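Local coordinates for protein Blo t 1 allergen (Blomia tropicalis, PDB 5JT8) that is a mite allergen of the papain cysteine protease family, captured with its propeptide, and probably cleaves proteins once matured, at residues N266-G271 with V294-I299; G313-E316 with N320-G323; E238-T243 with V283-W288; Y150-Q155 with H247-I252. All blocks are in the same frame, centred on the assembly; numbering follows the deposited sequence.

All four contacts lie in the papain-family part of the chain and reach one mixed sheet. Contacts 1 and 2 are closest, with centres about 6 Å apart: strands 294-300 and 312-316 are antiparallel neighbours, and strand 268-269 runs parallel to 312-316. Contact 3, about 13 Å from contact 1 centre to centre, covers strand 281-291 with helix 237-247, and contact 4, its centre about 11 Å from that of contact 3, sets the turn between that helix and strand 250-254 against the end of helix 139-154. Along the chain, contact 4 interlaces with contact 3 and contact 3 with contact 1, while contact 2 follows last. Together they tie the barrel-like domain internally and to the helical domain.

Contact 1 (N266-G271 with V294-I299); sequences NGVLRG and VDYWII
V268 CG1 is the hub of this surface contact, touching V294 CG1 at 3.9 Å on one strand position and Y296 CB, also at 3.9 Å, two residues further on. The methyl stands anti to the backbone N of V268 (chi1 179°), which aims it at both partners. The V268 and V294 side chains run alongside each other, pointing opposite ways, whereas the V268 side chain crosses that of Y296 at about a right angle. The Y296 ring lies oblique to V268 CG2; the closest touch comes from its CB. On the solvent side R270 lays its aliphatic part across V294, with R270 CD 3.8 Å from V294 CG1. Its chain then bends at chi3 (-53°), and the guanidinium passes V294 CG2 at an oblique tilt on its way to D66, its salt-bridge partner in the propeptide. No hydrogen bond joins the two segments. They are positioned through strand 312-316, to which both are bonded: L269 pairs with Y314 and E316, and W297 and I299 pair with V315 and G313. Although that strand pairs with both, the CA atoms of V268 and Y296 come within 7.0 Å of each other, consistent with a curved sheet. Y314 touches V268 and meets the Y296 ring with the planes nearly perpendicular. Strand 268-269, short and weakly bonded, thus packs by its side chains on strand 294-300 in the barrel-like domain of a papain-family proenzyme, with D66 and E69 of the prosegment bonded alongside to R270 and N266.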
loop_
_atom_site.group_PDB
_atom_site.type_symbol
_atom_site.label_atom_id
_atom_site.label_comp_id
_atom_site.label_asym_id
_atom_site.label_seq_id
_atom_site.Cartn_x
_atom_site.Cartn_y
_atom_site.Cartn_z
ATOM N N ASN A 266 0.384 15.948 -5.461
ATOM C CA ASN A 266 -0.475 16.043 -6.642
ATOM C C ASN A 266 0.280 15.770 -7.946
ATOM O O ASN A 266 1.497 15.974 -8.023
ATOM C CB ASN A 266 -1.119 17.430 -6.722
ATOM C CG ASN A 266 -2.262 17.609 -5.733
ATOM O OD1 ASN A 266 -3.386 17.173 -5.980
ATOM N ND2 ASN A 266 -1.981 18.271 -4.617
ATOM N N GLY A 267 -0.446 15.334 -8.976
ATOM C CA GLY A 267 0.126 15.159 -10.305
ATOM C C GLY A 267 0.200 13.712 -10.764
ATOM O O GLY A 267 -0.060 12.785 -9.990
ATOM N N VAL A 268 0.533 13.500 -12.033
ATOM C CA VAL A 268 0.679 12.138 -12.531
ATOM C C VAL A 268 2.151 11.791 -12.694
ATOM O O VAL A 268 2.870 12.404 -13.486
ATOM C CB VAL A 268 -0.038 11.918 -13.874
ATOM C CG1 VAL A 268 0.189 10.483 -14.335
ATOM C CG2 VAL A 268 -1.513 12.209 -13.728
ATOM N N LEU A 269 2.592 10.816 -11.919
ATOM C CA LEU A 269 3.962 10.347 -11.977
ATOM C C LEU A 269 4.204 9.603 -13.279
ATOM O O LEU A 269 3.684 8.503 -13.480
ATOM C CB LEU A 269 4.260 9.449 -10.771
ATOM C CG LEU A 269 5.737 9.210 -10.453
ATOM C CD1 LEU A 269 6.472 10.548 -10.292
ATOM C CD2 LEU A 269 5.873 8.365 -9.192
ATOM N N ARG A 270 4.989 10.211 -14.162
ATOM C CA ARG A 270 5.339 9.615 -15.447
ATOM C C ARG A 270 6.818 9.245 -15.503
ATOM O O ARG A 270 7.635 9.829 -14.790
ATOM C CB ARG A 270 5.036 10.575 -16.606
ATOM C CG ARG A 270 3.576 10.898 -16.838
ATOM C CD ARG A 270 3.404 11.588 -18.194
ATOM N NE ARG A 270 4.281 12.745 -18.319
ATOM C CZ ARG A 270 4.408 13.476 -19.424
ATOM N NH1 ARG A 270 3.710 13.169 -20.513
ATOM N NH2 ARG A 270 5.232 14.513 -19.439
ATOM N N GLY A 271 7.154 8.290 -16.368
ATOM C CA GLY A 271 8.538 7.939 -16.639
ATOM C C GLY A 271 9.359 7.427 -15.464
ATOM O O GLY A 271 10.570 7.572 -15.450
ATOM N N VAL A 294 -2.677 11.308 -21.039
ATOM C CA VAL A 294 -1.918 10.477 -20.104
ATOM C C VAL A 294 -2.775 9.482 -19.310
ATOM O O VAL A 294 -3.563 9.876 -18.451
ATOM C CB VAL A 294 -1.153 11.364 -19.114
ATOM C CG1 VAL A 294 -0.241 10.502 -18.235
ATOM C CG2 VAL A 294 -0.357 12.431 -19.872
ATOM N N ASP A 295 -2.603 8.194 -19.588
ATOM C CA ASP A 295 -3.296 7.144 -18.843
ATOM C C ASP A 295 -2.646 6.898 -17.468
ATOM O O ASP A 295 -1.427 6.767 -17.377
ATOM C CB ASP A 295 -3.321 5.839 -19.645
ATOM C CG ASP A 295 -4.075 5.982 -20.968
ATOM O OD1 ASP A 295 -4.864 6.932 -21.090
ATOM O OD2 ASP A 295 -3.896 5.145 -21.874
ATOM N N TYR A 296 -3.450 6.843 -16.409
ATOM C CA TYR A 296 -2.906 6.642 -15.067
ATOM C C TYR A 296 -3.695 5.646 -14.237
ATOM O O TYR A 296 -4.841 5.328 -14.535
ATOM C CB TYR A 296 -2.829 7.974 -14.306
ATOM C CG TYR A 296 -4.173 8.632 -14.103
ATOM C CD1 TYR A 296 -4.986 8.303 -13.013
ATOM C CD2 TYR A 296 -4.642 9.573 -15.015
ATOM C CE1 TYR A 296 -6.237 8.922 -12.830
ATOM C CE2 TYR A 296 -5.878 10.178 -14.854
ATOM C CZ TYR A 296 -6.676 9.856 -13.759
ATOM O OH TYR A 296 -7.905 10.481 -13.612
ATOM N N TRP A 297 -3.040 5.161 -13.195
ATOM C CA TRP A 297 -3.652 4.332 -12.175
ATOM C C TRP A 297 -4.053 5.205 -10.990
ATOM O O TRP A 297 -3.377 6.190 -10.692
ATOM C CB TRP A 297 -2.677 3.271 -11.685
ATOM C CG TRP A 297 -2.279 2.238 -12.666
ATOM C CD1 TRP A 297 -1.042 2.047 -13.200
ATOM C CD2 TRP A 297 -3.114 1.210 -13.198
ATOM N NE1 TRP A 297 -1.058 0.972 -14.061
ATOM C CE2 TRP A 297 -2.322 0.443 -14.075
ATOM C CE3 TRP A 297 -4.459 0.875 -13.034
ATOM C CZ2 TRP A 297 -2.824 -0.654 -14.755
ATOM C CZ3 TRP A 297 -4.960 -0.209 -13.731
ATOM C CH2 TRP A 297 -4.142 -0.960 -14.568
ATOM N N ILE A 298 -5.120 4.839 -10.294
ATOM C CA ILE A 298 -5.418 5.485 -9.011
ATOM C C ILE A 298 -5.008 4.575 -7.854
ATOM O O ILE A 298 -5.530 3.462 -7.691
ATOM C CB ILE A 298 -6.895 5.847 -8.869
ATOM C CG1 ILE A 298 -7.391 6.591 -10.122
ATOM C CG2 ILE A 298 -7.104 6.674 -7.604
ATOM C CD1 ILE A 298 -8.913 6.763 -10.185
ATOM N N ILE A 299 -4.058 5.056 -7.059
ATOM C CA ILE A 299 -3.469 4.269 -5.981
ATOM C C ILE A 299 -3.926 4.736 -4.614
ATOM O O ILE A 299 -3.754 5.902 -4.250
ATOM C CB ILE A 299 -1.932 4.320 -6.056
ATOM C CG1 ILE A 299 -1.452 3.482 -7.244
ATOM C CG2 ILE A 299 -1.295 3.805 -4.765
ATOM C CD1 ILE A 299 0.054 3.470 -7.405
#

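Contact 2 (G313-E316 with N320-G323); sequences GYVE and NSLG
The contact closes the loop that leaves strand 312-316 in the barrel-like domain of the papain fold, where the chain turns back and sets residues 320-323 beside the strand's end. Those four residues form a beta turn closed by G323 N donating to N320 O at 3.1 Å, with S321 and L322 at the corners in angles close to type II. S321 carries the contact. Its OG lies anti to the backbone N (chi1 176°) and passes 3.6 Å from V315 CG1, while S321 CB lies 3.8 Å from the same methyl. The same CB also lies 3.9 Å from E316 O. V315 CG1 is likewise anti to its own backbone N, which points it at the serine, and V315 touches I324 and I299 as well. No direct hydrogen bond spans the segments; a single water does so instead, donating to E316 O and receiving the N-H of S321, each at 2.9 Å. The serine hydroxyl makes its hydrogen bond with V272 O, and the carboxylate of E316 reaches Y274 OH. N320 fixes the start of the turn, its OD1 taking N325 N and its ND2 giving to N326 OD1. The chemistry is therefore mixed: van der Waals packing of a valine methyl against the CB and hydroxyl oxygen of a serine, next to a water that lends a strand-end carbonyl and a turn N-H a shared partner. Because the hydroxyl is tied to V272 O, S321 can lie against a methyl inside the protein and still have its polar atom satisfied.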
loop_
_atom_site.group_PDB
_atom_site.type_symbol
_atom_site.label_atom_id
_atom_site.label_comp_id
_atom_site.label_asym_id
_atom_site.label_seq_id
_atom_site.Cartn_x
_atom_site.Cartn_y
_atom_site.Cartn_z
ATOM N N GLY A 313 -2.647 8.538 -4.936
ATOM C CA GLY A 313 -1.618 8.935 -5.875
ATOM C C GLY A 313 -1.950 8.510 -7.285
ATOM O O GLY A 313 -2.757 7.603 -7.485
ATOM N N TYR A 314 -1.319 9.156 -8.262
ATOM C CA TYR A 314 -1.578 8.838 -9.649
ATOM C C TYR A 314 -0.291 8.451 -10.368
ATOM O O TYR A 314 0.654 9.238 -10.435
ATOM C CB TYR A 314 -2.268 10.016 -10.338
ATOM C CG TYR A 314 -3.541 10.443 -9.628
ATOM C CD1 TYR A 314 -4.721 9.729 -9.789
ATOM C CD2 TYR A 314 -3.553 11.543 -8.770
ATOM C CE1 TYR A 314 -5.879 10.105 -9.141
ATOM C CE2 TYR A 314 -4.711 11.931 -8.117
ATOM C CZ TYR A 314 -5.875 11.206 -8.313
ATOM O OH TYR A 314 -7.031 11.574 -7.669
ATOM N N VAL A 315 -0.254 7.226 -10.888
ATOM C CA VAL A 315 0.911 6.763 -11.631
ATOM C C VAL A 315 0.529 6.355 -13.044
ATOM O O VAL A 315 -0.444 5.640 -13.243
ATOM C CB VAL A 315 1.609 5.543 -10.944
ATOM C CG1 VAL A 315 2.786 5.038 -11.804
ATOM C CG2 VAL A 315 2.091 5.906 -9.570
ATOM N N GLU A 316 1.326 6.789 -14.012
ATOM C CA GLU A 316 1.095 6.466 -15.410
ATOM C C GLU A 316 0.985 4.950 -15.662
ATOM O O GLU A 316 1.753 4.163 -15.113
ATOM C CB GLU A 316 2.223 7.068 -16.249
ATOM C CG GLU A 316 2.207 6.736 -17.707
ATOM C CD GLU A 316 3.399 7.359 -18.447
ATOM O OE1 GLU A 316 4.575 7.032 -18.118
ATOM O OE2 GLU A 316 3.145 8.186 -19.347
ATOM N N ASN A 320 4.337 -0.949 -16.632
ATOM C CA ASN A 320 4.631 -1.628 -15.374
ATOM C C ASN A 320 5.488 -0.737 -14.507
ATOM O O ASN A 320 6.499 -1.167 -13.958
ATOM C CB ASN A 320 5.346 -2.978 -15.602
ATOM C CG ASN A 320 5.511 -3.769 -14.300
ATOM O OD1 ASN A 320 4.810 -3.505 -13.310
ATOM N ND2 ASN A 320 6.455 -4.712 -14.286
ATOM N N SER A 321 5.114 0.533 -14.453
ATOM C CA SER A 321 5.869 1.515 -13.703
ATOM C C SER A 321 5.969 1.082 -12.238
ATOM O O SER A 321 4.965 0.711 -11.623
ATOM C CB SER A 321 5.211 2.893 -13.825
ATOM O OG SER A 321 5.893 3.834 -13.030
ATOM N N LEU A 322 7.187 1.095 -11.709
ATOM C CA LEU A 322 7.428 0.728 -10.315
ATOM C C LEU A 322 6.913 -0.667 -9.938
ATOM O O LEU A 322 6.627 -0.910 -8.781
ATOM C CB LEU A 322 6.785 1.764 -9.383
ATOM C CG LEU A 322 7.309 3.194 -9.451
ATOM C CD1 LEU A 322 6.261 4.136 -8.920
ATOM C CD2 LEU A 322 8.602 3.343 -8.643
ATOM N N GLY A 323 6.764 -1.560 -10.916
ATOM C CA GLY A 323 6.301 -2.919 -10.659
ATOM C C GLY A 323 4.838 -3.072 -10.238
ATOM O O GLY A 323 4.452 -4.091 -9.661
HETATM O O HOH W 1 2.976 1.678 -15.969
#

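Contact 3 (E238-T243 with V283-W288); sequences EDVMYT and VILVGW
Helix 237-247 packs over strand 281-291, with the CA atoms of M241 and G287 7.3 Å apart and those of V240 and L285 at 9.1 Å. The main burden falls on M241 and W288. The methionine lies across the indole at about a right angle, with its methyl over one face: M241 CE is 3.4 Å from the centroid of the five-membered ring and 20° off its normal, a CH-pi contact. Its nearest ring atom is W288 NE1, 3.2 Å from M241 CE. The sulfur stands further up but almost on the ring axis, M241 SD being 4.5 Å from that centroid and 4° off the normal, a Met-aromatic contact. A bend at chi3 (70°) turns the methyl back toward the ring, while M241 CB and CG touch the six-membered ring, so the side chain meets the indole with CB, CG and the methyl and the sulfur arches above it. At the far rim of the indole, W288 CZ3 comes within 3.2 Å of M241 O. The methyl above the indole does not occupy its N-H, which is used by P114 O. V240 adds a second, purely apolar touch, its CG1 3.6 Å from L285 CD1, the two side chains crossing at about a right angle. Within the helix, D239 O accepts from both T243 N and T243 OG1. Around the contact, W297 of the next strand, 294-300, touches V240 and M241, I244 packs on L285 and W288, and F117 meets the indole. L285 further reaches V250 and I252, so the helix is set over a patch shared by three neighbouring strands.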
loop_
_atom_site.group_PDB
_atom_site.type_symbol
_atom_site.label_atom_id
_atom_site.label_comp_id
_atom_site.label_asym_id
_atom_site.label_seq_id
_atom_site.Cartn_x
_atom_site.Cartn_y
_atom_site.Cartn_z
ATOM N N GLU A 238 -4.831 -4.162 -19.034
ATOM C CA GLU A 238 -6.192 -4.564 -19.355
ATOM C C GLU A 238 -6.746 -5.637 -18.393
ATOM O O GLU A 238 -7.880 -5.512 -17.916
ATOM C CB GLU A 238 -6.259 -5.075 -20.808
ATOM C CG GLU A 238 -6.013 -4.019 -21.882
ATOM C CD GLU A 238 -4.630 -3.339 -21.795
ATOM O OE1 GLU A 238 -3.574 -4.038 -21.736
ATOM O OE2 GLU A 238 -4.611 -2.086 -21.784
ATOM N N ASP A 239 -5.975 -6.687 -18.138
ATOM C CA ASP A 239 -6.387 -7.700 -17.158
ATOM C C ASP A 239 -6.640 -7.041 -15.803
ATOM O O ASP A 239 -7.659 -7.283 -15.150
ATOM C CB ASP A 239 -5.326 -8.809 -17.010
ATOM C CG ASP A 239 -5.384 -9.824 -18.132
ATOM O OD1 ASP A 239 -6.164 -9.590 -19.061
ATOM O OD2 ASP A 239 -4.646 -10.843 -18.104
ATOM N N VAL A 240 -5.699 -6.196 -15.392
ATOM C CA VAL A 240 -5.790 -5.541 -14.095
ATOM C C VAL A 240 -7.029 -4.665 -14.037
ATOM O O VAL A 240 -7.793 -4.769 -13.086
ATOM C CB VAL A 240 -4.534 -4.712 -13.785
ATOM C CG1 VAL A 240 -4.727 -3.948 -12.491
ATOM C CG2 VAL A 240 -3.330 -5.646 -13.667
ATOM N N MET A 241 -7.245 -3.837 -15.063
ATOM C CA MET A 241 -8.425 -2.959 -15.127
ATOM C C MET A 241 -9.718 -3.758 -15.105
ATOM O O MET A 241 -10.674 -3.418 -14.401
ATOM C CB MET A 241 -8.415 -2.073 -16.395
ATOM C CG MET A 241 -7.256 -1.074 -16.473
ATOM S SD MET A 241 -6.861 -0.546 -18.176
ATOM C CE MET A 241 -8.285 0.430 -18.548
ATOM N N TYR A 242 -9.769 -4.808 -15.906
ATOM C CA TYR A 242 -10.933 -5.673 -15.861
ATOM C C TYR A 242 -11.156 -6.333 -14.481
ATOM O O TYR A 242 -12.297 -6.434 -14.001
ATOM C CB TYR A 242 -10.824 -6.752 -16.921
ATOM C CG TYR A 242 -12.148 -7.408 -17.090
ATOM C CD1 TYR A 242 -13.191 -6.738 -17.722
ATOM C CD2 TYR A 242 -12.393 -8.661 -16.548
ATOM C CE1 TYR A 242 -14.436 -7.320 -17.843
ATOM C CE2 TYR A 242 -13.621 -9.258 -16.669
ATOM C CZ TYR A 242 -14.637 -8.590 -17.323
ATOM O OH TYR A 242 -15.865 -9.190 -17.446
ATOM N N THR A 243 -10.072 -6.810 -13.871
ATOM C CA THR A 243 -10.148 -7.391 -12.521
ATOM C C THR A 243 -10.709 -6.376 -11.530
ATOM O O THR A 243 -11.583 -6.695 -10.725
ATOM C CB THR A 243 -8.765 -7.883 -12.061
ATOM O OG1 THR A 243 -8.334 -8.931 -12.942
ATOM C CG2 THR A 243 -8.794 -8.378 -10.585
ATOM N N VAL A 283 0.097 -1.601 -1.768
ATOM C CA VAL A 283 -0.956 -0.580 -1.785
ATOM C C VAL A 283 -2.161 -1.127 -2.545
ATOM O O VAL A 283 -2.187 -2.311 -2.876
ATOM C CB VAL A 283 -0.492 0.735 -2.428
ATOM C CG1 VAL A 283 0.609 1.398 -1.594
ATOM C CG2 VAL A 283 -0.014 0.498 -3.880
ATOM N N ILE A 284 -3.127 -0.263 -2.842
ATOM C CA ILE A 284 -4.376 -0.661 -3.490
ATOM C C ILE A 284 -4.640 0.152 -4.757
ATOM O O ILE A 284 -4.511 1.374 -4.747
ATOM C CB ILE A 284 -5.581 -0.479 -2.511
ATOM C CG1 ILE A 284 -5.406 -1.373 -1.268
ATOM C CG2 ILE A 284 -6.914 -0.753 -3.192
ATOM C CD1 ILE A 284 -6.365 -0.996 -0.122
ATOM N N LEU A 285 -5.005 -0.526 -5.841
ATOM C CA LEU A 285 -5.546 0.153 -7.017
ATOM C C LEU A 285 -7.048 0.253 -6.864
ATOM O O LEU A 285 -7.714 -0.751 -6.618
ATOM C CB LEU A 285 -5.200 -0.590 -8.307
ATOM C CG LEU A 285 -3.739 -0.701 -8.744
ATOM C CD1 LEU A 285 -3.629 -1.545 -10.019
ATOM C CD2 LEU A 285 -3.182 0.702 -8.973
ATOM N N VAL A 286 -7.589 1.458 -6.993
ATOM C CA VAL A 286 -9.022 1.627 -6.877
ATOM C C VAL A 286 -9.627 2.082 -8.193
ATOM O O VAL A 286 -10.824 2.296 -8.281
ATOM C CB VAL A 286 -9.404 2.645 -5.786
ATOM C CG1 VAL A 286 -8.950 2.161 -4.401
ATOM C CG2 VAL A 286 -8.856 4.018 -6.114
ATOM N N GLY A 287 -8.792 2.235 -9.213
ATOM C CA GLY A 287 -9.288 2.613 -10.522
ATOM C C GLY A 287 -8.265 3.178 -11.484
ATOM O O GLY A 287 -7.054 3.065 -11.287
ATOM N N TRP A 288 -8.766 3.808 -12.535
ATOM C CA TRP A 288 -7.904 4.365 -13.557
ATOM C C TRP A 288 -8.610 5.473 -14.281
ATOM O O TRP A 288 -9.830 5.616 -14.182
ATOM C CB TRP A 288 -7.488 3.287 -14.549
ATOM C CG TRP A 288 -8.629 2.822 -15.409
ATOM C CD1 TRP A 288 -9.038 3.365 -16.588
ATOM C CD2 TRP A 288 -9.509 1.725 -15.146
ATOM N NE1 TRP A 288 -10.116 2.670 -17.087
ATOM C CE2 TRP A 288 -10.419 1.651 -16.226
ATOM C CE3 TRP A 288 -9.606 0.783 -14.118
ATOM C CZ2 TRP A 288 -11.408 0.673 -16.307
ATOM C CZ3 TRP A 288 -10.594 -0.181 -14.193
ATOM C CH2 TRP A 288 -11.485 -0.224 -15.282
#

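Contact 4 (Y150-Q155 with H247-I252); sequences YSIQKQ and HGPVVI
This is a small apolar contact between the two halves of the papain fold: the end of the long helix 139-154 of the helical domain meets the turn that leads from helix 237-247 into strand 250-254 of the barrel-like domain. I152 carries it alone on the helix side. Its CG1 is anti to the carbonyl carbon (chi1 -65°), and chi2 near 170° keeps the branch extended, so that CD1 arrives head-on at the proline, 3.6 Å from P249 CD. The same methyl lies 4.5 Å from G248 CA, at the edge of contact. At G248, with phi 94°, the chain breaks from helix 237-247, and its CA borders the isoleucine methyl. P249 follows and takes the chain into the strand, where V250 pairs with L285 and I252 with V283. The proline also touches I284 of strand 281-291 and S148, one turn earlier on helix 139-154, while V251 packs further back along that helix on A141 and V145. Helix 139-154 follows closely after C137, modified here to S-hydroxycysteine; in papain-family proteases the equivalent helix carries the nucleophilic cysteine at its start. The contact thus lies near the opposite end of the helix. Only about 68 Å² is buried between these segments, and no hydrogen bond crosses between them. The chemistry is that of methyl against a proline methylene, which depends on shape and close fit and makes no directional demand, so between these two segments the join is one of van der Waals packing.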
loop_
_atom_site.group_PDB
_atom_site.type_symbol
_atom_site.label_atom_id
_atom_site.label_comp_id
_atom_site.label_asym_id
_atom_site.label_seq_id
_atom_site.Cartn_x
_atom_site.Cartn_y
_atom_site.Cartn_z
ATOM N N TYR A 150 -16.972 -4.689 1.403
ATOM C CA TYR A 150 -18.153 -4.585 2.272
ATOM C C TYR A 150 -18.956 -3.346 1.925
ATOM O O TYR A 150 -20.188 -3.344 2.005
ATOM C CB TYR A 150 -17.767 -4.581 3.765
ATOM C CG TYR A 150 -17.597 -5.989 4.282
ATOM C CD1 TYR A 150 -18.679 -6.696 4.800
ATOM C CD2 TYR A 150 -16.377 -6.627 4.200
ATOM C CE1 TYR A 150 -18.537 -8.001 5.239
ATOM C CE2 TYR A 150 -16.216 -7.931 4.640
ATOM C CZ TYR A 150 -17.300 -8.614 5.156
ATOM O OH TYR A 150 -17.145 -9.913 5.592
ATOM N N SER A 151 -18.270 -2.289 1.516
ATOM C CA SER A 151 -18.983 -1.069 1.120
ATOM C C SER A 151 -19.692 -1.328 -0.218
ATOM O O SER A 151 -20.881 -1.069 -0.377
ATOM C CB SER A 151 -18.016 0.116 1.006
ATOM O OG SER A 151 -18.720 1.321 0.744
ATOM N N ILE A 152 -18.943 -1.881 -1.165
ATOM C CA ILE A 152 -19.465 -2.133 -2.496
ATOM C C ILE A 152 -20.658 -3.118 -2.499
ATOM O O ILE A 152 -21.699 -2.836 -3.091
ATOM C CB ILE A 152 -18.353 -2.658 -3.407
ATOM C CG1 ILE A 152 -17.288 -1.569 -3.607
ATOM C CG2 ILE A 152 -18.930 -3.073 -4.741
ATOM C CD1 ILE A 152 -16.018 -2.067 -4.299
ATOM N N GLN A 153 -20.534 -4.248 -1.810
ATOM C CA GLN A 153 -21.554 -5.293 -1.921
ATOM C C GLN A 153 -22.622 -5.222 -0.833
ATOM O O GLN A 153 -23.713 -5.753 -0.997
ATOM C CB GLN A 153 -20.875 -6.671 -1.935
ATOM C CG GLN A 153 -19.956 -6.807 -3.129
ATOM C CD GLN A 153 -19.341 -8.177 -3.265
ATOM O OE1 GLN A 153 -18.307 -8.467 -2.667
ATOM N NE2 GLN A 153 -19.953 -9.018 -4.077
ATOM N N LYS A 154 -22.339 -4.542 0.266
ATOM C CA LYS A 154 -23.306 -4.529 1.362
ATOM C C LYS A 154 -23.608 -3.121 1.854
ATOM O O LYS A 154 -24.438 -2.956 2.719
ATOM C CB LYS A 154 -22.803 -5.406 2.531
ATOM C CG LYS A 154 -22.568 -6.868 2.157
ATOM C CD LYS A 154 -21.846 -7.656 3.261
ATOM C CE LYS A 154 -22.809 -8.245 4.294
ATOM N NZ LYS A 154 -23.825 -9.152 3.675
ATOM N N GLN A 155 -22.953 -2.109 1.282
ATOM C CA GLN A 155 -23.120 -0.721 1.738
ATOM C C GLN A 155 -22.898 -0.656 3.241
ATOM O O GLN A 155 -23.655 -0.014 3.962
ATOM C CB GLN A 155 -24.512 -0.155 1.380
ATOM C CG GLN A 155 -24.859 -0.167 -0.120
ATOM C CD GLN A 155 -25.138 -1.578 -0.664
ATOM O OE1 GLN A 155 -25.948 -2.324 -0.110
ATOM N NE2 GLN A 155 -24.454 -1.944 -1.741
ATOM N N HIS A 247 -13.976 -7.398 -9.810
ATOM C CA HIS A 247 -13.781 -7.923 -8.453
ATOM C C HIS A 247 -13.522 -6.853 -7.388
ATOM O O HIS A 247 -13.356 -7.187 -6.220
ATOM C CB HIS A 247 -12.647 -8.954 -8.462
ATOM C CG HIS A 247 -12.898 -10.094 -9.397
ATOM N ND1 HIS A 247 -13.793 -11.099 -9.112
ATOM C CD2 HIS A 247 -12.406 -10.366 -10.631
ATOM C CE1 HIS A 247 -13.828 -11.954 -10.120
ATOM N NE2 HIS A 247 -12.995 -11.533 -11.055
ATOM N N GLY A 248 -13.519 -5.574 -7.777
ATOM C CA GLY A 248 -13.275 -4.506 -6.815
ATOM C C GLY A 248 -11.817 -4.068 -6.721
ATOM O O GLY A 248 -10.973 -4.515 -7.509
ATOM N N PRO A 249 -11.515 -3.160 -5.774
ATOM C CA PRO A 249 -10.137 -2.709 -5.556
ATOM C C PRO A 249 -9.199 -3.884 -5.316
ATOM O O PRO A 249 -9.613 -4.898 -4.727
ATOM C CB PRO A 249 -10.255 -1.824 -4.317
ATOM C CG PRO A 249 -11.640 -1.218 -4.464
ATOM C CD PRO A 249 -12.484 -2.359 -5.008
ATOM N N VAL A 250 -7.969 -3.760 -5.808
ATOM C CA VAL A 250 -7.004 -4.847 -5.741
ATOM C C VAL A 250 -5.730 -4.417 -5.013
ATOM O O VAL A 250 -5.357 -3.245 -5.046
ATOM C CB VAL A 250 -6.649 -5.353 -7.157
ATOM C CG1 VAL A 250 -7.917 -5.879 -7.863
ATOM C CG2 VAL A 250 -5.989 -4.255 -7.980
ATOM N N VAL A 251 -5.095 -5.365 -4.331
ATOM C CA VAL A 251 -3.770 -5.160 -3.744
ATOM C C VAL A 251 -2.736 -5.263 -4.843
ATOM O O VAL A 251 -2.822 -6.150 -5.696
ATOM C CB VAL A 251 -3.430 -6.208 -2.658
ATOM C CG1 VAL A 251 -2.008 -5.995 -2.122
ATOM C CG2 VAL A 251 -4.435 -6.161 -1.535
ATOM N N ILE A 252 -1.777 -4.345 -4.839
ATOM C CA ILE A 252 -0.592 -4.468 -5.673
ATOM C C ILE A 252 0.663 -4.299 -4.818
ATOM O O ILE A 252 0.631 -3.710 -3.748
ATOM C CB ILE A 252 -0.550 -3.417 -6.819
ATOM C CG1 ILE A 252 -0.510 -2.003 -6.238
ATOM C CG2 ILE A 252 -1.755 -3.548 -7.742
ATOM C CD1 ILE A 252 -0.035 -0.945 -7.230
#